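Local coordinates for cytochrome P450 reductase (Amycolatopsis methanolica 239, PDB 5OGX), which transfers electrons from NADH through FAD and a [2Fe-2S] cluster to the cytochrome P450 partner that O-demethylates lignin-derived aromatic compounds such as guaiacol, at residues Ala114-Arg118 against His164-Val168; Tyr241-Ala247 against Val269-Glu275; Trp299-Gly305 against Arg326-Phe332. All coordinates share one frame; numbering follows the deposited sequence. Where two conformers were deposited one is given.

Interaction 1: Ala114-Arg118 against His164-Val168; sequences ARDTR and HVRRV. With FAD (flavin-adenine dinucleotide), chain B.
Arg118 and Val165 form a hydrogen-bonded antiparallel pair. Val165 N donates to Arg118 O at 2.8 Å, and Arg118 N donates back to Val165 O. Thr117 and Arg166 follow as a non-hydrogen-bonded pair, and the register closes with Arg167 N to Asp116 O at 2.8 Å. This backbone part is the tight side. Val165 is buried here, and its side chain packs on Thr174 and Leu178 of helix 174-178. The other side is more open: Asp116 and Arg167, both partly exposed, meet there through their charged ends. Asp116 OD1 takes two bonds from Arg167, from NE at 3.0 Å and from NH2 at 3.2 Å. Both donors approach from one face of the carboxylate, whose plane is turned 68° from the guanidinium. Arg167 can reach back because its chain bends at chi3 (64°), which sets NE and NH2 edge-on to OD1. Its NH1 makes a second salt bridge to Asp175. A type II turn from Ala114 to Thr117 brings Asp116 to this place, and Thr117 OG1 donates to Arg115 O across the turn. On its other edge the strand of His164 to Arg166 binds the flavin. FAD N3 donates to His164 O at 2.7 Å, and Arg166 N donates to FAD O2 at 2.9 Å. Such pairing of a strand edge with the pyrimidine end of the isoalloxazine belongs to the FAD-binding beta barrel of the ferredoxin reductase family.

Interaction 2: Tyr241-Ala247 against Val269-Glu275; sequences YHGVRGA and VPVLSDE
Tyr241 CG stands anti to its carbonyl carbon (chi1 -63°), and Val269 CG1 stands anti to its own backbone N (chi1 -176°). With the residues paired on one face of the sheet, these torsions bring Tyr241 CD2 to 3.5 Å from Val269 CB. The strands are parallel neighbours in the Rossmann-like NAD-binding domain, joined through helix 253-262 as a beta-alpha-beta unit. The bonds step from strand to strand: His242 N to Val269 O, Val271 N to His242 O, Val244 N to Val271 O and Ser273 N to Val244 O. Tyr241 and Val271 share a face covered by helix 285-292, where the tyrosine OH bonds Asp292. Val244 and Leu272 lie on the other face. There Val244 CG2 meets Leu272 CD2 at 3.6 Å, while Val244 CG1 rests over one face of the His242 ring. His242 NE2 is bonded to Gly216 O. Beyond Val244 and Leu272 both chains turn a corner. Arg245 O takes two backbone donors there, Asp274 N and Glu275 N, each at 2.9 Å. The charged ends are held more loosely. Arg245 NH1 and Glu275 OE2 form only a long salt bridge of 3.9 Å, and Glu275 OE1 instead pairs with Arg115. A water bridges the two segments, accepting from Ala247 N at 2.8 Å and donating to Glu275 O at 2.7 Å.

Interaction 3: Trp299-Gly305 against Arg326-Phe332; sequences WSGWLCG and RIHREKF. With FAD (flavin-adenine dinucleotide), chain B.
Phe332 lies over the flavin, its CE1 3.1 Å from FAD N5, and Cys304 SG approaches the same ring obliquely at 3.2 Å from CE1. Cys304 is near the end of strand 300-305, and Phe332 just follows strand 327-331. These parallel neighbours belong to the beta-alpha-beta unit built with helix 307-319 in the Rossmann-like NAD-binding domain. Cys304 SG is anti to its backbone N (chi1 173°), which carries the sulfur to the phenyl. Phe332 N donates almost straight to Gly305 O at 2.8 Å, fixing where the aromatic residue leaves the strand. Gly305 CA backs the ring face opposite FAD N5. Further back, regular parallel bonding runs from Gly301 N to Arg326 O as far as Gly305 N to Glu330 O, the longest of the series. At the far end Arg326 NH1 pairs with Asp206. Trp302 and His328 stack face to face on this sheet, the tryptophan six-membered ring and the imidazole 3.7 Å apart at their centroids and 7° from parallel. The Trp302 side chain also packs against Leu199, Met210 and Ile225. Under the stack, His328 N donates to Gly301 O at 2.7 Å.

Interaction 3 is the most buried of the three and lies nearest the centre of the chain. Interactions 1 and 2 are partly buried and farther out. Interactions 2 and 3 belong to the same parallel sheet, and each joins two strands of a beta-alpha-beta unit. Interaction 1 is antiparallel and belongs to the FAD domain. Its chemistry is polar, and it meets the flavin with backbone hydrogen bonds, whereas interaction 3 meets it with an aromatic face. Interactions 1 and 2 touch across the domain boundary through charged side chains. Arg115 NE lies close to Arg245 NH2, a like charge. Asp249 makes a salt bridge to Arg115 and only a long, weak ion pair with Arg245.

Interaction 1: Ala114-Arg118 against His164-Val168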
loop_
_atom_site.group_PDB
_atom_site.type_symbol
_atom_site.label_atom_id
_atom_site.label_comp_id
_atom_site.label_asym_id
_atom_site.label_seq_id
_atom_site.Cartn_x
_atom_site.Cartn_y
_atom_site.Cartn_z
ATOM N N ALA A 114 9.011 14.918 11.479
ATOM C CA ALA A 114 9.088 14.220 12.759
ATOM C C ALA A 114 10.409 13.465 12.785
ATOM O O ALA A 114 11.128 13.412 11.784
ATOM C CB ALA A 114 7.896 13.275 12.965
ATOM N N ARG A 115 10.725 12.886 13.942
ATOM C CA ARG A 115 11.946 12.097 14.064
ATOM C C ARG A 115 12.032 11.070 12.943
ATOM O O ARG A 115 11.124 10.251 12.766
ATOM C CB ARG A 115 12.005 11.392 15.417
ATOM C CG ARG A 115 13.235 10.502 15.568
ATOM C CD ARG A 115 13.442 10.095 17.018
ATOM N NE ARG A 115 12.320 9.311 17.530
ATOM C CZ ARG A 115 12.204 8.920 18.796
ATOM N NH1 ARG A 115 11.156 8.209 19.185
ATOM N NH2 ARG A 115 13.143 9.243 19.672
ATOM N N ASP A 116 13.119 11.146 12.171
ATOM C CA ASP A 116 13.390 10.222 11.066
ATOM C C ASP A 116 12.244 10.153 10.059
ATOM O O ASP A 116 12.051 9.124 9.414
ATOM C CB ASP A 116 13.694 8.812 11.581
ATOM C CG ASP A 116 15.043 8.716 12.258
ATOM O OD1 ASP A 116 15.928 9.539 11.951
ATOM O OD2 ASP A 116 15.211 7.810 13.099
ATOM N N THR A 117 11.482 11.233 9.894
ATOM C CA THR A 117 10.301 11.206 9.039
ATOM C C THR A 117 10.291 12.422 8.129
ATOM O O THR A 117 10.496 13.549 8.592
ATOM C CB THR A 117 9.008 11.164 9.869
ATOM O OG1 THR A 117 9.078 10.095 10.818
ATOM C CG2 THR A 117 7.814 10.938 8.959
ATOM N N ARG A 118 10.043 12.191 6.839
ATOM C CA ARG A 118 9.942 13.264 5.863
ATOM C C ARG A 118 8.647 13.166 5.071
ATOM O O ARG A 118 8.193 12.069 4.728
ATOM C CB ARG A 118 11.114 13.241 4.898
ATOM C CG ARG A 118 12.320 13.948 5.466
ATOM C CD ARG A 118 13.515 13.934 4.538
ATOM N NE ARG A 118 14.434 14.979 4.979
ATOM C CZ ARG A 118 15.408 15.512 4.249
ATOM N NH1 ARG A 118 15.631 15.104 3.003
ATOM N NH2 ARG A 118 16.165 16.465 4.783
ATOM N N HIS A 164 4.930 9.810 2.861
ATOM C CA HIS A 164 5.514 9.889 4.202
ATOM C C HIS A 164 6.616 8.847 4.283
ATOM O O HIS A 164 6.336 7.650 4.215
ATOM C CB HIS A 164 4.476 9.618 5.301
ATOM C CG HIS A 164 3.279 10.511 5.243
ATOM N ND1 HIS A 164 2.176 10.314 6.045
ATOM C CD2 HIS A 164 3.008 11.604 4.486
ATOM C CE1 HIS A 164 1.275 11.247 5.786
ATOM N NE2 HIS A 164 1.755 12.045 4.847
ATOM N N VAL A 165 7.857 9.295 4.443
ATOM C CA VAL A 165 9.024 8.430 4.318
ATOM C C VAL A 165 9.720 8.315 5.666
ATOM O O VAL A 165 10.102 9.327 6.260
ATOM C CB VAL A 165 9.996 8.975 3.260
ATOM C CG1 VAL A 165 11.144 7.988 3.043
ATOM C CG2 VAL A 165 9.250 9.241 1.958
ATOM N N ARG A 166 9.927 7.085 6.121
ATOM C CA ARG A 166 10.693 6.828 7.335
ATOM C C ARG A 166 12.137 6.484 6.978
ATOM O O ARG A 166 12.384 5.638 6.107
ATOM C CB ARG A 166 10.061 5.695 8.141
ATOM C CG ARG A 166 10.858 5.319 9.372
ATOM C CD ARG A 166 10.352 6.023 10.618
ATOM N NE ARG A 166 11.129 5.632 11.791
ATOM C CZ ARG A 166 10.987 4.477 12.436
ATOM N NH1 ARG A 166 11.746 4.210 13.491
ATOM N NH2 ARG A 166 10.084 3.592 12.031
ATOM N N ARG A 167 13.086 7.141 7.649
ATOM C CA ARG A 167 14.499 6.879 7.411
ATOM C C ARG A 167 14.880 5.507 7.949
ATOM O O ARG A 167 14.652 5.208 9.123
ATOM C CB ARG A 167 15.366 7.959 8.072
ATOM C CG ARG A 167 16.819 7.986 7.586
ATOM C CD ARG A 167 17.632 9.094 8.281
ATOM N NE ARG A 167 17.734 8.852 9.718
ATOM C CZ ARG A 167 18.654 8.077 10.286
ATOM N NH1 ARG A 167 19.587 7.481 9.547
ATOM N NH2 ARG A 167 18.651 7.906 11.602
ATOM N N VAL A 168 15.477 4.682 7.103
ATOM C CA VAL A 168 16.022 3.391 7.510
ATOM C C VAL A 168 17.543 3.517 7.544
ATOM O O VAL A 168 18.152 3.812 6.508
ATOM C CB VAL A 168 15.577 2.266 6.560
ATOM C CG1 VAL A 168 16.277 0.968 6.910
ATOM C CG2 VAL A 168 14.043 2.106 6.598
HETATM P PA FAD B . 17.144 -0.821 2.106
HETATM O O1A FAD B . 18.456 -0.417 1.477
HETATM O O2A FAD B . 16.278 -1.684 1.222
HETATM O O5B FAD B . 17.399 -1.633 3.518
HETATM C C5B FAD B . 18.567 -1.371 4.263
HETATM C C4B FAD B . 18.679 -2.475 5.355
HETATM O O4B FAD B . 17.770 -2.277 6.271
HETATM C C3B FAD B . 18.366 -3.854 4.750
HETATM O O3B FAD B . 19.152 -4.786 5.345
HETATM C C2B FAD B . 16.867 -4.071 5.068
HETATM O O2B FAD B . 16.511 -5.522 5.082
HETATM C C1B FAD B . 16.705 -3.491 6.228
HETATM N N9A FAD B . 15.424 -2.843 6.338
HETATM C C8A FAD B . 14.618 -2.491 5.327
HETATM N N7A FAD B . 13.543 -1.888 5.851
HETATM C C5A FAD B . 13.700 -1.860 7.187
HETATM C C6A FAD B . 12.899 -1.359 8.186
HETATM N N6A FAD B . 11.622 -0.682 8.314
HETATM N N1A FAD B . 13.283 -1.450 9.453
HETATM C C2A FAD B . 14.463 -2.041 9.764
HETATM N N3A FAD B . 15.261 -2.536 8.784
HETATM C C4A FAD B . 14.864 -2.439 7.492
HETATM N N1 FAD B . 8.201 3.040 3.516
HETATM C C2 FAD B . 7.879 4.378 3.998
HETATM O O2 FAD B . 8.656 4.975 4.664
HETATM N N3 FAD B . 6.593 4.986 3.628
HETATM C C4 FAD B . 5.614 4.315 2.829
HETATM O O4 FAD B . 4.581 4.831 2.565
HETATM C C4X FAD B . 5.960 2.934 2.371
HETATM N N5 FAD B . 5.019 2.241 1.546
HETATM C C5X FAD B . 5.366 0.888 1.118
HETATM C C6 FAD B . 4.420 0.185 0.366
HETATM C C7 FAD B . 4.769 -1.106 -0.038
HETATM C C7M FAD B . 3.636 -1.714 -0.864
HETATM C C8 FAD B . 6.000 -1.666 0.294
HETATM C C8M FAD B . 6.294 -3.076 -0.203
HETATM C C9 FAD B . 6.933 -0.966 1.053
HETATM C C9A FAD B . 6.597 0.308 1.466
HETATM N N10 FAD B . 7.593 1.040 2.267
HETATM C C10 FAD B . 7.234 2.343 2.718
HETATM C "C1'" FAD B . 8.917 0.466 2.564
HETATM C "C2'" FAD B . 9.829 1.166 1.469
HETATM O "O2'" FAD B . 9.487 0.829 0.131
HETATM C "C3'" FAD B . 11.338 0.867 1.614
HETATM O "O3'" FAD B . 11.492 -0.515 1.775
HETATM C "C4'" FAD B . 11.943 1.594 2.829
HETATM O "O4'" FAD B . 11.856 2.982 2.648
HETATM C "C5'" FAD B . 13.426 1.211 3.025
HETATM O "O5'" FAD B . 14.094 1.288 1.780
HETATM P P FAD B . 15.692 1.654 1.752
HETATM O O1P FAD B . 16.159 1.534 0.327
HETATM O O2P FAD B . 15.961 2.974 2.437
HETATM O O3P FAD B . 16.385 0.499 2.686
#

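Interaction 2: Tyr241-Ala247 against Val269-Glu275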
loop_
_atom_site.group_PDB
_atom_site.type_symbol
_atom_site.label_atom_id
_atom_site.label_comp_id
_atom_site.label_asym_id
_atom_site.label_seq_id
_atom_site.Cartn_x
_atom_site.Cartn_y
_atom_site.Cartn_z
ATOM N N TYR A 241 -5.343 4.491 14.711
ATOM C CA TYR A 241 -4.293 4.384 15.722
ATOM C C TYR A 241 -2.941 4.509 15.037
ATOM O O TYR A 241 -2.699 3.856 14.018
ATOM C CB TYR A 241 -4.363 3.053 16.482
ATOM C CG TYR A 241 -5.630 2.848 17.276
ATOM C CD1 TYR A 241 -6.780 2.401 16.655
ATOM C CD2 TYR A 241 -5.667 3.097 18.652
ATOM C CE1 TYR A 241 -7.948 2.207 17.363
ATOM C CE2 TYR A 241 -6.836 2.910 19.375
ATOM C CZ TYR A 241 -7.971 2.456 18.727
ATOM O OH TYR A 241 -9.149 2.249 19.409
ATOM N N HIS A 242 -2.055 5.335 15.594
ATOM C CA HIS A 242 -0.715 5.517 15.037
ATOM C C HIS A 242 0.302 4.945 16.020
ATOM O O HIS A 242 0.524 5.520 17.089
ATOM C CB HIS A 242 -0.444 6.993 14.757
ATOM C CG HIS A 242 0.805 7.232 13.970
ATOM N ND1 HIS A 242 1.454 8.449 13.946
ATOM C CD2 HIS A 242 1.514 6.406 13.159
ATOM C CE1 HIS A 242 2.516 8.359 13.162
ATOM N NE2 HIS A 242 2.568 7.135 12.660
ATOM N N GLY A 243 0.919 3.817 15.661
ATOM C CA GLY A 243 1.855 3.183 16.576
ATOM C C GLY A 243 3.276 3.628 16.297
ATOM O O GLY A 243 3.802 3.386 15.206
ATOM N N VAL A 244 3.910 4.290 17.268
ATOM C CA VAL A 244 5.262 4.810 17.116
ATOM C C VAL A 244 6.044 4.524 18.393
ATOM O O VAL A 244 5.496 4.096 19.409
ATOM C CB VAL A 244 5.280 6.326 16.829
ATOM C CG1 VAL A 244 4.608 6.649 15.495
ATOM C CG2 VAL A 244 4.596 7.066 17.954
ATOM N N ARG A 245 7.349 4.771 18.328
ATOM C CA ARG A 245 8.192 4.548 19.496
ATOM C C ARG A 245 7.962 5.612 20.565
ATOM O O ARG A 245 7.917 5.297 21.761
ATOM C CB ARG A 245 9.660 4.517 19.072
ATOM C CG ARG A 245 10.096 3.178 18.501
ATOM C CD ARG A 245 11.561 3.204 18.084
ATOM N NE ARG A 245 11.834 4.282 17.135
ATOM C CZ ARG A 245 12.647 5.307 17.375
ATOM N NH1 ARG A 245 13.280 5.406 18.539
ATOM N NH2 ARG A 245 12.828 6.237 16.448
ATOM N N GLY A 246 7.848 6.876 20.162
ATOM C CA GLY A 246 7.732 7.960 21.124
ATOM C C GLY A 246 7.065 9.161 20.493
ATOM O O GLY A 246 6.809 9.194 19.287
ATOM N N ALA A 247 6.808 10.178 21.331
ATOM C CA ALA A 247 6.100 11.358 20.847
ATOM C C ALA A 247 6.869 12.060 19.738
ATOM O O ALA A 247 6.260 12.691 18.863
ATOM C CB ALA A 247 5.826 12.324 22.000
ATOM N N VAL A 269 -5.580 8.230 17.591
ATOM C CA VAL A 269 -5.003 7.736 18.840
ATOM C C VAL A 269 -3.532 7.382 18.647
ATOM O O VAL A 269 -3.210 6.296 18.133
ATOM C CB VAL A 269 -5.764 6.507 19.359
ATOM C CG1 VAL A 269 -5.219 6.071 20.716
ATOM C CG2 VAL A 269 -7.261 6.772 19.410
ATOM N N PRO A 270 -2.611 8.255 19.041
ATOM C CA PRO A 270 -1.202 7.856 19.107
ATOM C C PRO A 270 -1.009 6.780 20.161
ATOM O O PRO A 270 -1.687 6.767 21.191
ATOM C CB PRO A 270 -0.483 9.156 19.499
ATOM C CG PRO A 270 -1.424 10.243 19.104
ATOM C CD PRO A 270 -2.795 9.689 19.330
ATOM N N VAL A 271 -0.094 5.851 19.883
ATOM C CA VAL A 271 0.258 4.790 20.826
ATOM C C VAL A 271 1.769 4.658 20.826
ATOM O O VAL A 271 2.363 4.363 19.783
ATOM C CB VAL A 271 -0.401 3.438 20.471
ATOM C CG1 VAL A 271 -0.214 2.453 21.620
ATOM C CG2 VAL A 271 -1.901 3.619 20.174
ATOM N N LEU A 272 2.398 4.875 21.988
ATOM C CA LEU A 272 3.854 4.925 22.094
ATOM C C LEU A 272 4.375 3.669 22.781
ATOM O O LEU A 272 3.967 3.357 23.906
ATOM C CB LEU A 272 4.319 6.163 22.869
ATOM C CG LEU A 272 3.607 7.505 22.680
ATOM C CD1 LEU A 272 4.353 8.618 23.421
ATOM C CD2 LEU A 272 3.431 7.874 21.228
ATOM N N SER A 273 5.299 2.974 22.117
ATOM C CA SER A 273 5.779 1.684 22.594
ATOM C C SER A 273 7.029 1.771 23.462
ATOM O O SER A 273 7.202 0.941 24.362
ATOM C CB SER A 273 6.058 0.766 21.398
ATOM O OG SER A 273 7.026 1.350 20.543
ATOM N N ASP A 274 7.905 2.743 23.224
ATOM C CA ASP A 274 9.220 2.794 23.860
ATOM C C ASP A 274 9.400 3.966 24.811
ATOM O O ASP A 274 9.978 3.795 25.889
ATOM C CB ASP A 274 10.324 2.863 22.795
ATOM C CG ASP A 274 10.374 1.628 21.904
ATOM O OD1 ASP A 274 9.525 0.725 22.059
ATOM O OD2 ASP A 274 11.272 1.567 21.035
ATOM N N GLU A 275 8.944 5.158 24.438
ATOM C CA GLU A 275 9.226 6.378 25.198
ATOM C C GLU A 275 7.928 6.939 25.758
ATOM O O GLU A 275 7.223 7.692 25.063
ATOM C CB GLU A 275 9.923 7.414 24.317
ATOM C CG GLU A 275 11.351 7.046 23.931
ATOM C CD GLU A 275 11.761 7.604 22.581
ATOM O OE1 GLU A 275 11.139 8.584 22.122
ATOM O OE2 GLU A 275 12.714 7.063 21.979
HETATM O O HOH W 1 7.694 10.120 24.020
#

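Interaction 3: Trp299-Gly305 against Arg326-Phe332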
loop_
_atom_site.group_PDB
_atom_site.type_symbol
_atom_site.label_atom_id
_atom_site.label_comp_id
_atom_site.label_asym_id
_atom_site.label_seq_id
_atom_site.Cartn_x
_atom_site.Cartn_y
_atom_site.Cartn_z
ATOM N N TRP A 299 -16.882 -5.176 12.542
ATOM C CA TRP A 299 -15.928 -4.140 12.177
ATOM C C TRP A 299 -15.170 -4.521 10.914
ATOM O O TRP A 299 -15.102 -5.689 10.528
ATOM C CB TRP A 299 -14.927 -3.932 13.318
ATOM C CG TRP A 299 -15.517 -3.119 14.412
ATOM C CD1 TRP A 299 -16.504 -3.485 15.269
ATOM C CD2 TRP A 299 -15.166 -1.771 14.730
ATOM N NE1 TRP A 299 -16.792 -2.429 16.138
ATOM C CE2 TRP A 299 -15.972 -1.374 15.821
ATOM C CE3 TRP A 299 -14.226 -0.872 14.208
ATOM C CZ2 TRP A 299 -15.881 -0.103 16.393
ATOM C CZ3 TRP A 299 -14.129 0.399 14.784
ATOM C CH2 TRP A 299 -14.951 0.763 15.869
ATOM N N SER A 300 -14.631 -3.508 10.251
ATOM C CA SER A 300 -13.612 -3.703 9.232
ATOM C C SER A 300 -12.293 -3.209 9.803
ATOM O O SER A 300 -12.276 -2.318 10.662
ATOM C CB SER A 300 -13.956 -2.960 7.934
ATOM O OG SER A 300 -15.271 -3.283 7.484
ATOM N N GLY A 301 -11.190 -3.807 9.347
ATOM C CA GLY A 301 -9.883 -3.426 9.861
ATOM C C GLY A 301 -8.856 -3.267 8.764
ATOM O O GLY A 301 -8.813 -4.044 7.810
ATOM N N TRP A 302 -8.009 -2.259 8.917
ATOM C CA TRP A 302 -7.025 -1.867 7.914
ATOM C C TRP A 302 -5.683 -1.734 8.617
ATOM O O TRP A 302 -5.513 -0.844 9.453
ATOM C CB TRP A 302 -7.429 -0.542 7.260
ATOM C CG TRP A 302 -8.805 -0.627 6.660
ATOM C CD1 TRP A 302 -10.015 -0.662 7.311
ATOM C CD2 TRP A 302 -9.087 -0.721 5.277
ATOM N NE1 TRP A 302 -11.044 -0.779 6.391
ATOM C CE2 TRP A 302 -10.488 -0.817 5.135
ATOM C CE3 TRP A 302 -8.283 -0.742 4.139
ATOM C CZ2 TRP A 302 -11.103 -0.939 3.898
ATOM C CZ3 TRP A 302 -8.899 -0.877 2.902
ATOM C CH2 TRP A 302 -10.296 -0.963 2.796
ATOM N N LEU A 303 -4.716 -2.599 8.274
ATOM C CA LEU A 303 -3.430 -2.617 8.959
ATOM C C LEU A 303 -2.330 -2.316 7.953
ATOM O O LEU A 303 -2.271 -2.952 6.897
ATOM C CB LEU A 303 -3.154 -3.984 9.610
ATOM C CG LEU A 303 -3.922 -4.374 10.869
ATOM C CD1 LEU A 303 -4.126 -5.872 10.910
ATOM C CD2 LEU A 303 -3.143 -3.942 12.104
ATOM N N CYS A 304 -1.439 -1.387 8.295
ATOM C CA CYS A 304 -0.338 -1.090 7.388
ATOM C C CYS A 304 0.919 -0.778 8.184
ATOM O O CYS A 304 0.875 -0.014 9.148
ATOM C CB CYS A 304 -0.705 0.074 6.471
ATOM S SG CYS A 304 0.658 0.646 5.470
ATOM N N GLY A 305 2.035 -1.364 7.775
ATOM C CA GLY A 305 3.287 -1.151 8.465
ATOM C C GLY A 305 4.233 -2.294 8.180
ATOM O O GLY A 305 4.044 -3.050 7.229
ATOM N N ARG A 326 -13.289 -8.841 6.206
ATOM C CA ARG A 326 -13.257 -7.398 6.396
ATOM C C ARG A 326 -11.924 -6.925 6.951
ATOM O O ARG A 326 -11.837 -5.806 7.481
ATOM C CB ARG A 326 -14.403 -6.978 7.312
ATOM C CG ARG A 326 -15.751 -7.380 6.726
ATOM C CD ARG A 326 -16.910 -6.894 7.577
ATOM N NE ARG A 326 -17.059 -5.441 7.534
ATOM C CZ ARG A 326 -17.969 -4.792 6.810
ATOM N NH1 ARG A 326 -18.829 -5.464 6.048
ATOM N NH2 ARG A 326 -18.018 -3.461 6.848
ATOM N N ILE A 327 -10.879 -7.733 6.806
ATOM C CA ILE A 327 -9.547 -7.375 7.263
ATOM C C ILE A 327 -8.684 -7.109 6.044
ATOM O O ILE A 327 -8.558 -7.966 5.157
ATOM C CB ILE A 327 -8.944 -8.469 8.151
ATOM C CG1 ILE A 327 -9.823 -8.693 9.387
ATOM C CG2 ILE A 327 -7.499 -8.142 8.494
ATOM C CD1 ILE A 327 -9.382 -9.855 10.274
ATOM N N HIS A 328 -8.075 -5.935 6.011
ATOM C CA HIS A 328 -7.294 -5.472 4.870
ATOM C C HIS A 328 -5.870 -5.179 5.326
ATOM O O HIS A 328 -5.665 -4.641 6.414
ATOM C CB HIS A 328 -7.936 -4.204 4.269
ATOM C CG HIS A 328 -9.409 -4.332 4.025
ATOM N ND1 HIS A 328 -9.937 -4.612 2.780
ATOM C CD2 HIS A 328 -10.466 -4.227 4.867
ATOM C CE1 HIS A 328 -11.258 -4.666 2.867
ATOM N NE2 HIS A 328 -11.602 -4.442 4.122
ATOM N N ARG A 329 -4.875 -5.520 4.496
ATOM C CA ARG A 329 -3.475 -5.451 4.929
ATOM C C ARG A 329 -2.608 -4.834 3.849
ATOM O O ARG A 329 -2.805 -5.114 2.661
ATOM C CB ARG A 329 -2.874 -6.846 5.242
ATOM C CG ARG A 329 -3.829 -7.896 5.769
ATOM C CD ARG A 329 -3.597 -9.270 5.135
ATOM N NE ARG A 329 -4.420 -10.281 5.800
ATOM C CZ ARG A 329 -5.735 -10.393 5.630
ATOM N NH1 ARG A 329 -6.370 -9.587 4.792
ATOM N NH2 ARG A 329 -6.410 -11.324 6.285
ATOM N N GLU A 330 -1.623 -4.033 4.271
ATOM C CA GLU A 330 -0.556 -3.539 3.399
ATOM C C GLU A 330 0.762 -3.687 4.152
ATOM O O GLU A 330 1.005 -2.995 5.145
ATOM C CB GLU A 330 -0.781 -2.080 2.979
ATOM C CG GLU A 330 0.249 -1.583 1.964
ATOM C CD GLU A 330 -0.158 -1.943 0.539
ATOM O OE1 GLU A 330 -0.375 -3.144 0.272
ATOM O OE2 GLU A 330 -0.284 -1.031 -0.301
ATOM N N LYS A 331 1.629 -4.589 3.703
ATOM C CA LYS A 331 2.889 -4.806 4.414
ATOM C C LYS A 331 4.036 -4.067 3.738
ATOM O O LYS A 331 4.262 -4.231 2.532
ATOM C CB LYS A 331 3.209 -6.296 4.505
ATOM C CG LYS A 331 2.038 -7.123 4.995
ATOM C CD LYS A 331 2.366 -8.595 4.861
ATOM C CE LYS A 331 1.612 -9.419 5.857
ATOM N NZ LYS A 331 1.432 -10.805 5.343
ATOM N N PHE A 332 4.761 -3.262 4.526
ATOM C CA PHE A 332 5.947 -2.535 4.063
ATOM C C PHE A 332 7.152 -3.485 4.108
ATOM O O PHE A 332 8.110 -3.306 4.862
ATOM C CB PHE A 332 6.203 -1.295 4.924
ATOM C CG PHE A 332 5.218 -0.154 4.709
ATOM C CD1 PHE A 332 4.167 -0.276 3.831
ATOM C CD2 PHE A 332 5.382 1.049 5.397
ATOM C CE1 PHE A 332 3.272 0.775 3.618
ATOM C CE2 PHE A 332 4.505 2.108 5.201
ATOM C CZ PHE A 332 3.445 1.969 4.313
HETATM P PA FAD B . 17.144 -0.821 2.106
HETATM O O1A FAD B . 18.456 -0.417 1.477
HETATM O O2A FAD B . 16.278 -1.684 1.222
HETATM O O5B FAD B . 17.399 -1.633 3.518
HETATM C C5B FAD B . 18.567 -1.371 4.263
HETATM C C4B FAD B . 18.679 -2.475 5.355
HETATM O O4B FAD B . 17.770 -2.277 6.271
HETATM C C3B FAD B . 18.366 -3.854 4.750
HETATM O O3B FAD B . 19.152 -4.786 5.345
HETATM C C2B FAD B . 16.867 -4.071 5.068
HETATM O O2B FAD B . 16.511 -5.522 5.082
HETATM C C1B FAD B . 16.705 -3.491 6.228
HETATM N N9A FAD B . 15.424 -2.843 6.338
HETATM C C8A FAD B . 14.618 -2.491 5.327
HETATM N N7A FAD B . 13.543 -1.888 5.851
HETATM C C5A FAD B . 13.700 -1.860 7.187
HETATM C C6A FAD B . 12.899 -1.359 8.186
HETATM N N6A FAD B . 11.622 -0.682 8.314
HETATM N N1A FAD B . 13.283 -1.450 9.453
HETATM C C2A FAD B . 14.463 -2.041 9.764
HETATM N N3A FAD B . 15.261 -2.536 8.784
HETATM C C4A FAD B . 14.864 -2.439 7.492
HETATM N N1 FAD B . 8.201 3.040 3.516
HETATM C C2 FAD B . 7.879 4.378 3.998
HETATM O O2 FAD B . 8.656 4.975 4.664
HETATM N N3 FAD B . 6.593 4.986 3.628
HETATM C C4 FAD B . 5.614 4.315 2.829
HETATM O O4 FAD B . 4.581 4.831 2.565
HETATM C C4X FAD B . 5.960 2.934 2.371
HETATM N N5 FAD B . 5.019 2.241 1.546
HETATM C C5X FAD B . 5.366 0.888 1.118
HETATM C C6 FAD B . 4.420 0.185 0.366
HETATM C C7 FAD B . 4.769 -1.106 -0.038
HETATM C C7M FAD B . 3.636 -1.714 -0.864
HETATM C C8 FAD B . 6.000 -1.666 0.294
HETATM C C8M FAD B . 6.294 -3.076 -0.203
HETATM C C9 FAD B . 6.933 -0.966 1.053
HETATM C C9A FAD B . 6.597 0.308 1.466
HETATM N N10 FAD B . 7.593 1.040 2.267
HETATM C C10 FAD B . 7.234 2.343 2.718
HETATM C "C1'" FAD B . 8.917 0.466 2.564
HETATM C "C2'" FAD B . 9.829 1.166 1.469
HETATM O "O2'" FAD B . 9.487 0.829 0.131
HETATM C "C3'" FAD B . 11.338 0.867 1.614
HETATM O "O3'" FAD B . 11.492 -0.515 1.775
HETATM C "C4'" FAD B . 11.943 1.594 2.829
HETATM O "O4'" FAD B . 11.856 2.982 2.648
HETATM C "C5'" FAD B . 13.426 1.211 3.025
HETATM O "O5'" FAD B . 14.094 1.288 1.780
HETATM P P FAD B . 15.692 1.654 1.752
HETATM O O1P FAD B . 16.159 1.534 0.327
HETATM O O2P FAD B . 15.961 2.974 2.437
HETATM O O3P FAD B . 16.385 0.499 2.686
HETATM O O HOH W 2 -14.406 -4.218 4.776
#